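Local coordinates for Phospholipase/Carboxylesterase (Haliangium ochraceum, PDB 4Q82), which probably hydrolyses carboxylic ester bonds as an exported serine hydrolase of the alpha/beta-hydrolase fold, at residues A[49-53]-A[110-114]; A[52-56]-A[67-73]; A[87-93]-A[128-134]; A[191-195]-A[224-229]; A[202-206]-A[233-237]. One frame throughout, in Å; residues are numbered along the deposited sequence. Where two conformers were deposited one is given.

Contact 1 (A[49-53]-A[110-114])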
# COMPACT_ATOMS: atom_id res chain seq x y z
N SER A 49 -12.24 -14.89 -1.59
CA SER A 49 -11.50 -14.04 -0.66
C SER A 49 -12.33 -13.44 0.46
O SER A 49 -11.81 -13.23 1.56
CB SER A 49 -10.80 -12.92 -1.45
OG SER A 49 -11.72 -12.20 -2.25
N SER A 50 -13.61 -13.14 0.22
CA SER A 50 -14.40 -12.49 1.28
C SER A 50 -14.56 -13.38 2.50
O SER A 50 -14.82 -12.90 3.58
CB SER A 50 -15.79 -12.06 0.79
OG SER A 50 -16.53 -13.16 0.34
N ALA A 51 -14.39 -14.69 2.32
CA ALA A 51 -14.51 -15.63 3.43
C ALA A 51 -13.45 -15.38 4.49
O ALA A 51 -13.63 -15.74 5.64
CB ALA A 51 -14.43 -17.06 2.93
N ARG A 52 -12.35 -14.73 4.11
CA ARG A 52 -11.27 -14.50 5.07
C ARG A 52 -11.06 -13.01 5.32
O ARG A 52 -9.98 -12.59 5.73
CB ARG A 52 -9.97 -15.14 4.57
CG ARG A 52 -10.06 -16.68 4.42
CD ARG A 52 -8.81 -17.27 3.77
NE ARG A 52 -8.62 -16.72 2.43
CZ ARG A 52 -9.21 -17.19 1.33
NH1 ARG A 52 -10.03 -18.23 1.41
NH2 ARG A 52 -9.00 -16.60 0.18
N LEU A 53 -12.09 -12.22 5.08
CA LEU A 53 -12.05 -10.77 5.35
C LEU A 53 -12.78 -10.47 6.64
O LEU A 53 -13.96 -10.81 6.77
CB LEU A 53 -12.70 -10.02 4.20
CG LEU A 53 -12.83 -8.50 4.38
CD1 LEU A 53 -11.42 -7.88 4.40
CD2 LEU A 53 -13.67 -7.92 3.24
N ARG A 110 -11.53 -3.53 -1.65
CA ARG A 110 -12.65 -3.61 -2.58
C ARG A 110 -12.68 -4.98 -3.28
O ARG A 110 -13.72 -5.67 -3.26
CB ARG A 110 -12.58 -2.50 -3.64
CG ARG A 110 -13.62 -2.62 -4.74
CD ARG A 110 -13.27 -1.71 -5.92
NE ARG A 110 -14.21 -1.88 -7.03
CZ ARG A 110 -15.36 -1.23 -7.13
NH1 ARG A 110 -15.72 -0.34 -6.21
NH2 ARG A 110 -16.15 -1.46 -8.17
N TYR A 111 -11.56 -5.37 -3.87
CA TYR A 111 -11.52 -6.62 -4.64
C TYR A 111 -11.66 -7.81 -3.73
O TYR A 111 -12.32 -8.79 -4.08
CB TYR A 111 -10.23 -6.71 -5.49
CG TYR A 111 -10.18 -5.48 -6.38
CD1 TYR A 111 -11.13 -5.31 -7.40
CD2 TYR A 111 -9.27 -4.47 -6.14
CE1 TYR A 111 -11.14 -4.14 -8.18
CE2 TYR A 111 -9.27 -3.32 -6.90
CZ TYR A 111 -10.20 -3.16 -7.92
OH TYR A 111 -10.21 -1.99 -8.66
N ILE A 112 -11.05 -7.72 -2.55
CA ILE A 112 -11.21 -8.82 -1.57
C ILE A 112 -12.67 -9.00 -1.18
O ILE A 112 -13.19 -10.13 -1.16
CB ILE A 112 -10.36 -8.58 -0.31
CG1 ILE A 112 -8.88 -8.74 -0.67
CG2 ILE A 112 -10.79 -9.54 0.85
CD1 ILE A 112 -7.94 -7.99 0.29
N GLU A 113 -13.35 -7.90 -0.87
CA GLU A 113 -14.73 -7.99 -0.42
C GLU A 113 -15.63 -8.56 -1.53
O GLU A 113 -16.63 -9.24 -1.26
CB GLU A 113 -15.24 -6.62 0.05
CG GLU A 113 -16.47 -6.72 0.93
CD GLU A 113 -17.74 -6.66 0.14
OE1 GLU A 113 -17.69 -6.16 -1.01
OE2 GLU A 113 -18.79 -7.11 0.66
N ARG A 114 -15.28 -8.28 -2.78
CA ARG A 114 -16.08 -8.69 -3.93
C ARG A 114 -15.71 -10.06 -4.49
O ARG A 114 -16.18 -10.42 -5.57
CB ARG A 114 -15.93 -7.66 -5.05
CG ARG A 114 -16.58 -6.35 -4.68
CD ARG A 114 -16.38 -5.32 -5.76
NE ARG A 114 -16.86 -4.02 -5.29
CZ ARG A 114 -17.84 -3.33 -5.86
NH1 ARG A 114 -18.45 -3.82 -6.93
NH2 ARG A 114 -18.20 -2.16 -5.35
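Leu53 and Ser49 pack against Ile112 and Glu113, joining the approach to the edge strand of an alpha/beta-hydrolase sheet to the last turn of helix 107-113. The chain makes a short 3-10 turn at 49-51 before entering strand 53-56, and this turn lies beside the helix where it ends. Leu53 carries the apolar half of the contact. Its CB rests 3.9 Å from CG2 of Ile112, the branch of that residue which faces the turn. CG stands anti to the backbone N of Leu53 (chi1 176°), which carries both methyls onward to the helix. There they part: CD1 stays beside the same Ile112 CG2, at 4.0 Å, while CD2 reaches Glu113 and lies 3.8 Å from its CB. A branched leucine suits the place, since one side chain can cover two successive helical residues. Glu113 meets it with aliphatic CB and CG, so even an exposed acidic residue offers an apolar stem. Ile112 also touches Tyr70 of strand 67-70, which continues the apolar layer under the helix. The polar half belongs to the serines. Ser50 sets its CB 3.6 Å from Glu113 O, and its hydroxyl is hydrogen-bonded to Asp115, just past the helix. Ser49 is buried, and its small side chain can come close to the backbone of the final turn. With chi1 at 54°, OG lies between its own N and carbonyl carbon and donates to Ile112 O over 2.8 Å, in the carbonyl plane and on a lone pair, with a C=O...OG angle of 117°.

Contact 2 (A[52-56]-A[67-73])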
# COMPACT_ATOMS: atom_id res chain seq x y z
N ARG A 52 -12.35 -14.73 4.11
CA ARG A 52 -11.27 -14.50 5.07
C ARG A 52 -11.06 -13.01 5.32
O ARG A 52 -9.98 -12.59 5.73
CB ARG A 52 -9.97 -15.14 4.57
CG ARG A 52 -10.06 -16.68 4.42
CD ARG A 52 -8.81 -17.27 3.77
NE ARG A 52 -8.62 -16.72 2.43
CZ ARG A 52 -9.21 -17.19 1.33
NH1 ARG A 52 -10.03 -18.23 1.41
NH2 ARG A 52 -9.00 -16.60 0.18
N LEU A 53 -12.09 -12.22 5.08
CA LEU A 53 -12.05 -10.77 5.35
C LEU A 53 -12.78 -10.47 6.64
O LEU A 53 -13.96 -10.81 6.77
CB LEU A 53 -12.70 -10.02 4.20
CG LEU A 53 -12.83 -8.50 4.38
CD1 LEU A 53 -11.42 -7.88 4.40
CD2 LEU A 53 -13.67 -7.92 3.24
N SER A 54 -12.09 -9.87 7.61
CA SER A 54 -12.69 -9.57 8.92
C SER A 54 -12.49 -8.11 9.31
O SER A 54 -11.41 -7.56 9.13
CB SER A 54 -12.08 -10.44 10.01
OG SER A 54 -12.22 -11.81 9.69
N VAL A 55 -13.54 -7.50 9.87
CA VAL A 55 -13.46 -6.13 10.34
C VAL A 55 -12.82 -6.11 11.72
O VAL A 55 -13.12 -6.96 12.58
CB VAL A 55 -14.86 -5.46 10.37
CG1 VAL A 55 -15.71 -5.98 11.53
CG2 VAL A 55 -14.75 -3.94 10.39
N ARG A 56 -11.90 -5.18 11.93
CA ARG A 56 -11.21 -5.06 13.21
C ARG A 56 -11.32 -3.62 13.70
O ARG A 56 -10.42 -2.81 13.48
CB ARG A 56 -9.75 -5.47 13.09
CG ARG A 56 -9.54 -6.89 12.58
CD ARG A 56 -9.89 -7.92 13.67
NE ARG A 56 -9.68 -9.28 13.15
CZ ARG A 56 -10.44 -10.33 13.43
NH1 ARG A 56 -11.48 -10.20 14.26
NH2 ARG A 56 -10.17 -11.51 12.90
N PHE A 67 -9.26 -1.40 11.18
CA PHE A 67 -8.77 -1.91 9.88
C PHE A 67 -9.52 -3.14 9.42
O PHE A 67 -10.15 -3.85 10.22
CB PHE A 67 -7.27 -2.22 9.95
CG PHE A 67 -6.90 -3.33 10.91
CD1 PHE A 67 -6.75 -3.08 12.27
CD2 PHE A 67 -6.66 -4.62 10.44
CE1 PHE A 67 -6.39 -4.10 13.15
CE2 PHE A 67 -6.31 -5.65 11.32
CZ PHE A 67 -6.17 -5.38 12.67
N TRP A 68 -9.45 -3.39 8.11
CA TRP A 68 -9.89 -4.65 7.52
C TRP A 68 -8.74 -5.62 7.49
O TRP A 68 -7.65 -5.28 7.06
CB TRP A 68 -10.42 -4.47 6.08
CG TRP A 68 -11.73 -3.75 6.04
CD1 TRP A 68 -11.93 -2.42 5.84
CD2 TRP A 68 -13.01 -4.31 6.29
NE1 TRP A 68 -13.27 -2.12 5.91
CE2 TRP A 68 -13.96 -3.27 6.18
CE3 TRP A 68 -13.46 -5.61 6.58
CZ2 TRP A 68 -15.32 -3.48 6.36
CZ3 TRP A 68 -14.83 -5.82 6.74
CH2 TRP A 68 -15.74 -4.76 6.63
N GLU A 69 -8.99 -6.85 7.94
CA GLU A 69 -7.99 -7.90 7.96
C GLU A 69 -8.34 -8.96 6.93
O GLU A 69 -9.42 -9.56 6.99
CB GLU A 69 -7.91 -8.52 9.36
CG GLU A 69 -7.11 -9.78 9.47
CD GLU A 69 -7.53 -10.56 10.70
OE1 GLU A 69 -7.11 -10.20 11.83
OE2 GLU A 69 -8.30 -11.53 10.53
N TYR A 70 -7.45 -9.16 5.97
CA TYR A 70 -7.57 -10.26 5.03
C TYR A 70 -6.44 -11.26 5.25
O TYR A 70 -5.26 -10.89 5.21
CB TYR A 70 -7.55 -9.80 3.55
CG TYR A 70 -7.48 -11.01 2.63
CD1 TYR A 70 -8.58 -11.85 2.49
CD2 TYR A 70 -6.31 -11.33 1.96
CE1 TYR A 70 -8.53 -12.98 1.65
CE2 TYR A 70 -6.24 -12.48 1.13
CZ TYR A 70 -7.36 -13.28 0.99
OH TYR A 70 -7.30 -14.40 0.19
N LEU A 71 -6.79 -12.53 5.46
CA LEU A 71 -5.81 -13.59 5.61
C LEU A 71 -5.83 -14.48 4.38
O LEU A 71 -6.90 -14.83 3.86
CB LEU A 71 -6.07 -14.41 6.88
CG LEU A 71 -6.13 -13.62 8.18
CD1 LEU A 71 -6.54 -14.54 9.32
CD2 LEU A 71 -4.82 -12.93 8.48
N PRO A 72 -4.64 -14.82 3.86
CA PRO A 72 -4.52 -15.63 2.65
C PRO A 72 -4.80 -17.10 2.99
O PRO A 72 -4.77 -17.47 4.16
CB PRO A 72 -3.06 -15.44 2.24
CG PRO A 72 -2.36 -15.26 3.55
CD PRO A 72 -3.32 -14.43 4.39
N PRO A 73 -5.06 -17.92 1.97
CA PRO A 73 -5.40 -19.33 2.20
C PRO A 73 -4.42 -20.09 3.10
O PRO A 73 -4.87 -20.85 3.96
CB PRO A 73 -5.39 -19.90 0.79
CG PRO A 73 -5.90 -18.76 -0.04
CD PRO A 73 -5.29 -17.52 0.58
O HOH W 1 -9.81 -12.47 8.57
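Strands 53-56 and 67-70 form an antiparallel beta hairpin (152° between directions), with Ser54-Glu69 and Arg56-Phe67 as hydrogen-bonded pairs and Leu53-Tyr70 and Val55-Trp68 as non-hydrogen-bonded ones. On the face of Ser54 and Glu69, Arg56, its chain bent at chi2 (-74°) back towards Glu69, forms a side-on salt bridge: NE donates to Glu69 OE1 and NH2 to OE2, each over 3.0 Å. OE1 is met from above the carboxylate plane and also bonds Tyr152. Nearer its backbone, Arg56 CB sits over the centre of the Phe67 ring, 3.6 Å from its centroid, a CH-pi contact of the aliphatic stem. A water bridges Arg52 O, Ser54 OG and Glu69 OE2. On the other face Val55 lays CG2 over the six-membered ring of Trp68, 4.0 Å from the centroid, and Leu53 CG meets the same indole obliquely at CE3. Beyond the strands, Arg52 runs beside Tyr70; its NH2 gives OH a nearly straight bond of 2.8 Å in the guanidinium plane, while NH1 pairs with Asp45. Strand 53-56 is the sheet edge, strand 67-70 bonds onward to 124-128, helices 97-100 and 107-113 touch Val55, Leu53 and Tyr70, and Phe67 meets Phe144 and Phe147 of helix 138-151.

Contact 3 (A[87-93]-A[128-134])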
# COMPACT_ATOMS: atom_id res chain seq x y z
N HIS A 87 -5.94 3.93 2.20
CA HIS A 87 -7.00 4.48 1.36
C HIS A 87 -6.86 5.99 1.08
O HIS A 87 -6.00 6.68 1.66
CB HIS A 87 -8.34 4.19 2.04
CG HIS A 87 -8.49 4.91 3.35
ND1 HIS A 87 -8.79 6.26 3.42
CD2 HIS A 87 -8.36 4.48 4.63
CE1 HIS A 87 -8.84 6.63 4.69
NE2 HIS A 87 -8.58 5.57 5.45
N GLY A 88 -7.73 6.51 0.22
CA GLY A 88 -7.72 7.92 -0.08
C GLY A 88 -8.61 8.74 0.83
O GLY A 88 -9.37 8.21 1.65
N ILE A 89 -8.57 10.06 0.67
CA ILE A 89 -9.20 10.96 1.67
C ILE A 89 -10.72 10.79 1.76
O ILE A 89 -11.34 11.03 2.82
CB ILE A 89 -8.82 12.44 1.36
CG1 ILE A 89 -8.93 13.33 2.60
CG2 ILE A 89 -9.63 12.97 0.16
CD1 ILE A 89 -8.26 14.70 2.40
N GLY A 90 -11.34 10.34 0.67
CA GLY A 90 -12.79 10.16 0.66
C GLY A 90 -13.24 9.09 1.62
O GLY A 90 -14.40 9.03 2.04
N GLU A 91 -12.32 8.21 1.98
CA GLU A 91 -12.69 7.07 2.79
C GLU A 91 -12.23 7.22 4.26
O GLU A 91 -12.32 6.26 5.02
CB GLU A 91 -12.12 5.79 2.15
CG GLU A 91 -12.86 5.40 0.87
CD GLU A 91 -12.70 6.40 -0.28
OE1 GLU A 91 -11.56 6.68 -0.69
OE2 GLU A 91 -13.73 6.91 -0.77
N ASN A 92 -11.78 8.43 4.65
CA ASN A 92 -11.48 8.72 6.06
C ASN A 92 -12.70 8.42 6.94
O ASN A 92 -13.85 8.62 6.53
CB ASN A 92 -11.06 10.18 6.28
CG ASN A 92 -9.66 10.51 5.77
OD1 ASN A 92 -8.97 9.68 5.16
ND2 ASN A 92 -9.24 11.76 6.00
N GLY A 93 -12.47 7.94 8.16
CA GLY A 93 -13.58 7.71 9.08
C GLY A 93 -13.06 7.34 10.45
O GLY A 93 -11.84 7.26 10.63
N PRO A 128 -5.99 -0.24 6.98
CA PRO A 128 -6.41 0.61 8.11
C PRO A 128 -7.18 1.85 7.69
O PRO A 128 -6.96 2.38 6.60
CB PRO A 128 -5.07 1.01 8.77
CG PRO A 128 -4.07 0.93 7.61
CD PRO A 128 -4.52 -0.26 6.80
N GLN A 129 -8.06 2.34 8.57
CA GLN A 129 -8.79 3.56 8.28
C GLN A 129 -8.13 4.73 8.99
O GLN A 129 -7.85 4.66 10.20
CB GLN A 129 -10.26 3.46 8.71
CG GLN A 129 -11.09 4.72 8.38
CD GLN A 129 -12.59 4.43 8.45
OE1 GLN A 129 -13.08 3.90 9.45
NE2 GLN A 129 -13.30 4.75 7.37
N HIS A 130 -7.91 5.80 8.24
CA HIS A 130 -7.40 7.03 8.80
C HIS A 130 -8.55 7.92 9.25
O HIS A 130 -9.50 8.14 8.49
CB HIS A 130 -6.55 7.77 7.76
CG HIS A 130 -6.14 9.13 8.21
ND1 HIS A 130 -5.28 9.33 9.27
CD2 HIS A 130 -6.51 10.37 7.79
CE1 HIS A 130 -5.13 10.63 9.47
NE2 HIS A 130 -5.87 11.28 8.59
N ALA A 131 -8.46 8.42 10.48
CA ALA A 131 -9.50 9.27 11.05
C ALA A 131 -9.08 10.73 10.94
O ALA A 131 -7.89 11.02 10.96
CB ALA A 131 -9.75 8.89 12.50
N GLY A 132 -10.03 11.63 10.80
CA GLY A 132 -9.67 13.04 10.69
C GLY A 132 -9.81 13.56 9.27
O GLY A 132 -10.47 12.93 8.44
N GLY A 133 -9.20 14.71 8.98
CA GLY A 133 -9.54 15.43 7.77
C GLY A 133 -8.62 15.36 6.56
O GLY A 133 -9.01 15.76 5.47
N GLY A 134 -7.39 14.87 6.76
CA GLY A 134 -6.36 14.92 5.72
C GLY A 134 -5.73 13.55 5.51
O GLY A 134 -6.42 12.52 5.68
O HOH W 2 -6.75 1.48 3.97
O HOH W 3 -6.58 9.59 3.88
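His87 and His130 join two loops that leave parallel strands 80-86 and 124-128 of the alpha/beta-hydrolase sheet. The first has the His-Gly sequence common at the oxyanion hole of such enzymes, and Ile89 N is hydrogen-bonded to OD2 of the sulfonyl-modified serine at position 165, consistent with that role. The inner part is tight. His87 CG lies between its backbone N and carbonyl carbon (chi1 65°), which turns the ring to His130. NE2 accepts from His130 N at 2.9 Å, almost straight (176°), and ND1 donates to Gly88 O at 2.7 Å. Both partners lie near the ring plane, fixing its rotation. A leucine in place of His87 would probably leave the N-H of His130 without its acceptor. Gly93 N donates to His130 O (3.0 Å). Buried Gln129 extends NE2 to Glu91 O (3.0 Å), with OE1 bound to Gly95; a CB on Gly93 would collide with that NE2. The outer part is looser and more exposed, and here Ile89 lays CD1 against Gly133 O and Gly134 CA. Asn92 ND2 gathers the glycine run 132-134, donating to Gly134 O on a lone pair and to Gly132 O from above the carbonyl plane. Asn92 OD1 accepts from a water 2.7 Å away.

Contact 4 (A[191-195]-A[224-229])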
# COMPACT_ATOMS: atom_id res chain seq x y z
N ALA A 191 -0.81 7.96 -7.40
CA ALA A 191 -1.44 9.30 -7.39
C ALA A 191 -1.10 10.08 -6.12
O ALA A 191 -1.96 10.78 -5.55
CB ALA A 191 -2.96 9.20 -7.56
N GLY A 192 0.16 9.94 -5.69
CA GLY A 192 0.66 10.61 -4.50
C GLY A 192 1.66 11.69 -4.87
O GLY A 192 1.76 12.12 -6.04
N ASN A 193 2.38 12.17 -3.86
CA ASN A 193 3.37 13.20 -4.06
C ASN A 193 4.62 12.83 -3.28
O ASN A 193 4.64 12.95 -2.06
CB ASN A 193 2.85 14.58 -3.61
CG ASN A 193 3.88 15.69 -3.83
OD1 ASN A 193 4.98 15.45 -4.33
ND2 ASN A 193 3.51 16.94 -3.48
N GLY A 194 5.65 12.40 -3.98
CA GLY A 194 6.92 12.05 -3.37
C GLY A 194 8.00 13.10 -3.58
O GLY A 194 9.17 12.84 -3.32
N ARG A 195 7.63 14.29 -4.05
CA ARG A 195 8.66 15.32 -4.26
C ARG A 195 9.39 15.70 -2.96
O ARG A 195 10.62 15.79 -2.96
CB ARG A 195 8.04 16.54 -4.97
CG ARG A 195 7.44 16.12 -6.34
CD ARG A 195 6.77 17.28 -7.08
NE ARG A 195 7.76 18.13 -7.74
CZ ARG A 195 7.43 19.18 -8.50
NH1 ARG A 195 6.14 19.48 -8.66
NH2 ARG A 195 8.37 19.92 -9.08
N ALA A 224 3.22 15.58 -11.47
CA ALA A 224 4.64 15.78 -11.15
C ALA A 224 4.98 15.14 -9.80
O ALA A 224 6.13 14.75 -9.55
CB ALA A 224 5.00 17.27 -11.15
N GLY A 225 3.96 14.99 -8.94
CA GLY A 225 4.15 14.40 -7.62
C GLY A 225 4.73 12.99 -7.68
O GLY A 225 5.45 12.56 -6.75
N THR A 226 4.41 12.25 -8.74
CA THR A 226 4.98 10.92 -8.94
C THR A 226 6.10 10.96 -9.97
O THR A 226 7.12 10.29 -9.83
CB THR A 226 3.90 9.91 -9.38
OG1 THR A 226 2.88 9.86 -8.37
CG2 THR A 226 4.49 8.48 -9.57
N ILE A 227 5.91 11.74 -11.03
CA ILE A 227 6.85 11.67 -12.14
C ILE A 227 8.24 12.20 -11.76
O ILE A 227 9.26 11.61 -12.13
CB ILE A 227 6.29 12.42 -13.37
CG1 ILE A 227 5.06 11.67 -13.92
CG2 ILE A 227 7.38 12.58 -14.46
CD1 ILE A 227 4.26 12.49 -14.94
N GLU A 228 8.29 13.33 -11.04
CA GLU A 228 9.58 13.92 -10.68
C GLU A 228 10.37 12.96 -9.78
O GLU A 228 11.51 12.64 -10.12
CB GLU A 228 9.42 15.30 -10.01
CG GLU A 228 10.76 15.90 -9.52
CD GLU A 228 10.62 17.26 -8.81
OE1 GLU A 228 10.64 17.30 -7.56
OE2 GLU A 228 10.52 18.29 -9.50
N PRO A 229 9.78 12.50 -8.66
CA PRO A 229 10.61 11.61 -7.84
C PRO A 229 10.95 10.30 -8.54
O PRO A 229 12.07 9.85 -8.37
CB PRO A 229 9.77 11.38 -6.57
CG PRO A 229 8.38 11.74 -6.95
CD PRO A 229 8.51 12.82 -7.97
O HOH W 4 2.66 8.31 -6.18
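Backbone and amide hydrogen bonds come first: Gly194 N donates to Gly225 O, 2.8 Å away and nearly straight at 167°, tying the loop after strand 186-190 to the first turn of helix 224-235. Asn193, CG anti to its own N (chi1 -180°), curls OD1 back to accept from Arg195 N at 2.9 Å, an Asx turn. A valine at Asn193 would probably leave the N-H of Arg195 without this acceptor and let the entry to helix 195-201 turn more freely. A water links Gly192 N with Thr226 OG1, which also bonds His214. Glycine suits both sides of the close packing. Gly225 approaches so near that a CB would collide with Gly192 O, and Gly194, the N-cap of helix 195-201, has Pro229 against it. In this alpha/beta-hydrolase sheet the turn from strand 186-190 into helix 195-201 thereby lies close against the start of helix 224-235. A salt bridge forms at the exposed Arg195, a knob among Ala224, Gly225, Glu228 and Pro229, its chain bent at chi3 (79°). NE and NH2 meet OE1 and OE2 of Glu228 from above the carboxylate plane, but Glu228 was deposited in two conformers, so this geometry holds for one and is doubtful in detail.

Contact 5 (A[202-206]-A[233-237])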
# COMPACT_ATOMS: atom_id res chain seq x y z
N GLY A 202 17.25 12.33 -1.97
CA GLY A 202 17.91 12.03 -3.23
C GLY A 202 18.13 10.54 -3.41
O GLY A 202 17.26 9.74 -3.08
N CYS A 203 19.31 10.14 -3.89
CA CYS A 203 19.51 8.74 -4.23
C CYS A 203 19.54 7.81 -3.01
O CYS A 203 19.46 6.60 -3.17
CB CYS A 203 20.77 8.58 -5.07
SG CYS A 203 20.50 9.31 -6.72
N ASP A 204 19.59 8.37 -1.81
CA ASP A 204 19.42 7.52 -0.62
C ASP A 204 18.06 6.82 -0.64
O ASP A 204 17.93 5.69 -0.18
CB ASP A 204 19.55 8.34 0.67
CG ASP A 204 20.97 8.87 0.90
OD1 ASP A 204 21.90 8.47 0.16
OD2 ASP A 204 21.16 9.67 1.83
N LEU A 205 17.05 7.51 -1.16
CA LEU A 205 15.72 6.93 -1.24
C LEU A 205 15.68 5.78 -2.25
O LEU A 205 14.81 4.92 -2.18
CB LEU A 205 14.72 8.02 -1.62
CG LEU A 205 13.23 7.68 -1.74
CD1 LEU A 205 12.71 7.09 -0.46
CD2 LEU A 205 12.49 8.94 -2.09
N ALA A 206 16.63 5.75 -3.17
CA ALA A 206 16.62 4.74 -4.23
C ALA A 206 16.99 3.34 -3.72
O ALA A 206 16.96 2.35 -4.47
CB ALA A 206 17.55 5.14 -5.37
N LEU A 233 14.66 8.87 -9.03
CA LEU A 233 15.07 7.59 -8.48
C LEU A 233 15.60 6.67 -9.58
O LEU A 233 16.59 5.97 -9.38
CB LEU A 233 13.91 6.93 -7.76
CG LEU A 233 13.43 7.62 -6.47
CD1 LEU A 233 12.10 7.00 -6.06
CD2 LEU A 233 14.49 7.47 -5.38
N ILE A 234 14.94 6.68 -10.74
CA ILE A 234 15.37 5.87 -11.88
C ILE A 234 16.75 6.31 -12.36
O ILE A 234 17.58 5.48 -12.74
CB ILE A 234 14.32 5.93 -13.03
CG1 ILE A 234 13.12 5.07 -12.66
CG2 ILE A 234 14.89 5.43 -14.35
CD1 ILE A 234 11.89 5.35 -13.49
N ALA A 235 17.01 7.62 -12.32
CA ALA A 235 18.31 8.14 -12.76
C ALA A 235 19.44 7.83 -11.77
O ALA A 235 20.63 7.93 -12.12
CB ALA A 235 18.22 9.66 -13.00
N CYS A 236 19.10 7.44 -10.54
CA CYS A 236 20.12 7.15 -9.55
C CYS A 236 20.97 5.96 -9.99
O CYS A 236 20.46 4.97 -10.51
CB CYS A 236 19.50 6.87 -8.18
SG CYS A 236 18.83 8.36 -7.39
N ALA A 237 22.27 6.08 -9.76
CA ALA A 237 23.24 5.07 -10.21
C ALA A 237 23.06 3.72 -9.50
O ALA A 237 22.63 3.67 -8.34
CB ALA A 237 24.67 5.59 -9.99
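Cys203 and Cys236 are joined by a disulfide, their SG atoms 2.0 Å apart, which ties the short 3-10 turn after helix 195-201 to the end of helix 224-235. The two half-cystines have almost the same first torsion: each SG stands anti to its own carbonyl carbon and beside its backbone N (chi1 near -70° in both). The bridge itself turns through a chi3 of -88°, close to the perpendicular twist that a relaxed disulfide prefers and left-handed in sense, so nothing in it suggests strain about the S-S bond. Beneath it lies an apolar patch. Ala206 points its methyl at the other segment, and CB comes 3.8 Å from Cys236 CB; the small methyl lets the two backbones come close here. Leu233 supplies the rest. Its first torsion sets CG beside the backbone N, and with CD1 extended (chi2 168°) the other methyl, CD2, is turned to the 3-10 turn. That one methyl lies 3.5 Å from Ala206 N and 3.8 Å from Ala206 CB. It also meets Leu205 CB at 3.8 Å, the two leucines crossing at a slant. Leu205, with CG anti to the backbone N, also touches Ala197 of helix 195-201 and Leu179. No hydrogen bond crosses the contact, so covalent and apolar contacts do the work. A disulfide here is consistent with an exported protein, and it cross-links the C-terminal ends of the helical arms of two consecutive beta-alpha-beta units, 186-215 and 210-248, in the alpha/beta-hydrolase fold.

Overall arrangement
Contacts 1 and 2 share Arg52 and Leu53 and together fix the edge strand 53-56, one to a helix and the other to its hairpin mate; Tyr70 of contact 2 packs against Ser49 and Ile112 of contact 1. Contact 3 reaches contact 2 through Phe67 and Pro128, and is the one beside the modified serine, built mostly of side-chain-to-backbone hydrogen bonds. Contacts 4 and 5 lie across the chain's centre from contacts 1 and 2, and both use helix 224-235, the first near its start, the second at its end. Their chemistry differs: glycine packing and a salt bridge in contact 4, a disulfide beside alanine and leucine in contact 5. Both are largely buried; contacts 1, 2 and 3 are partly so.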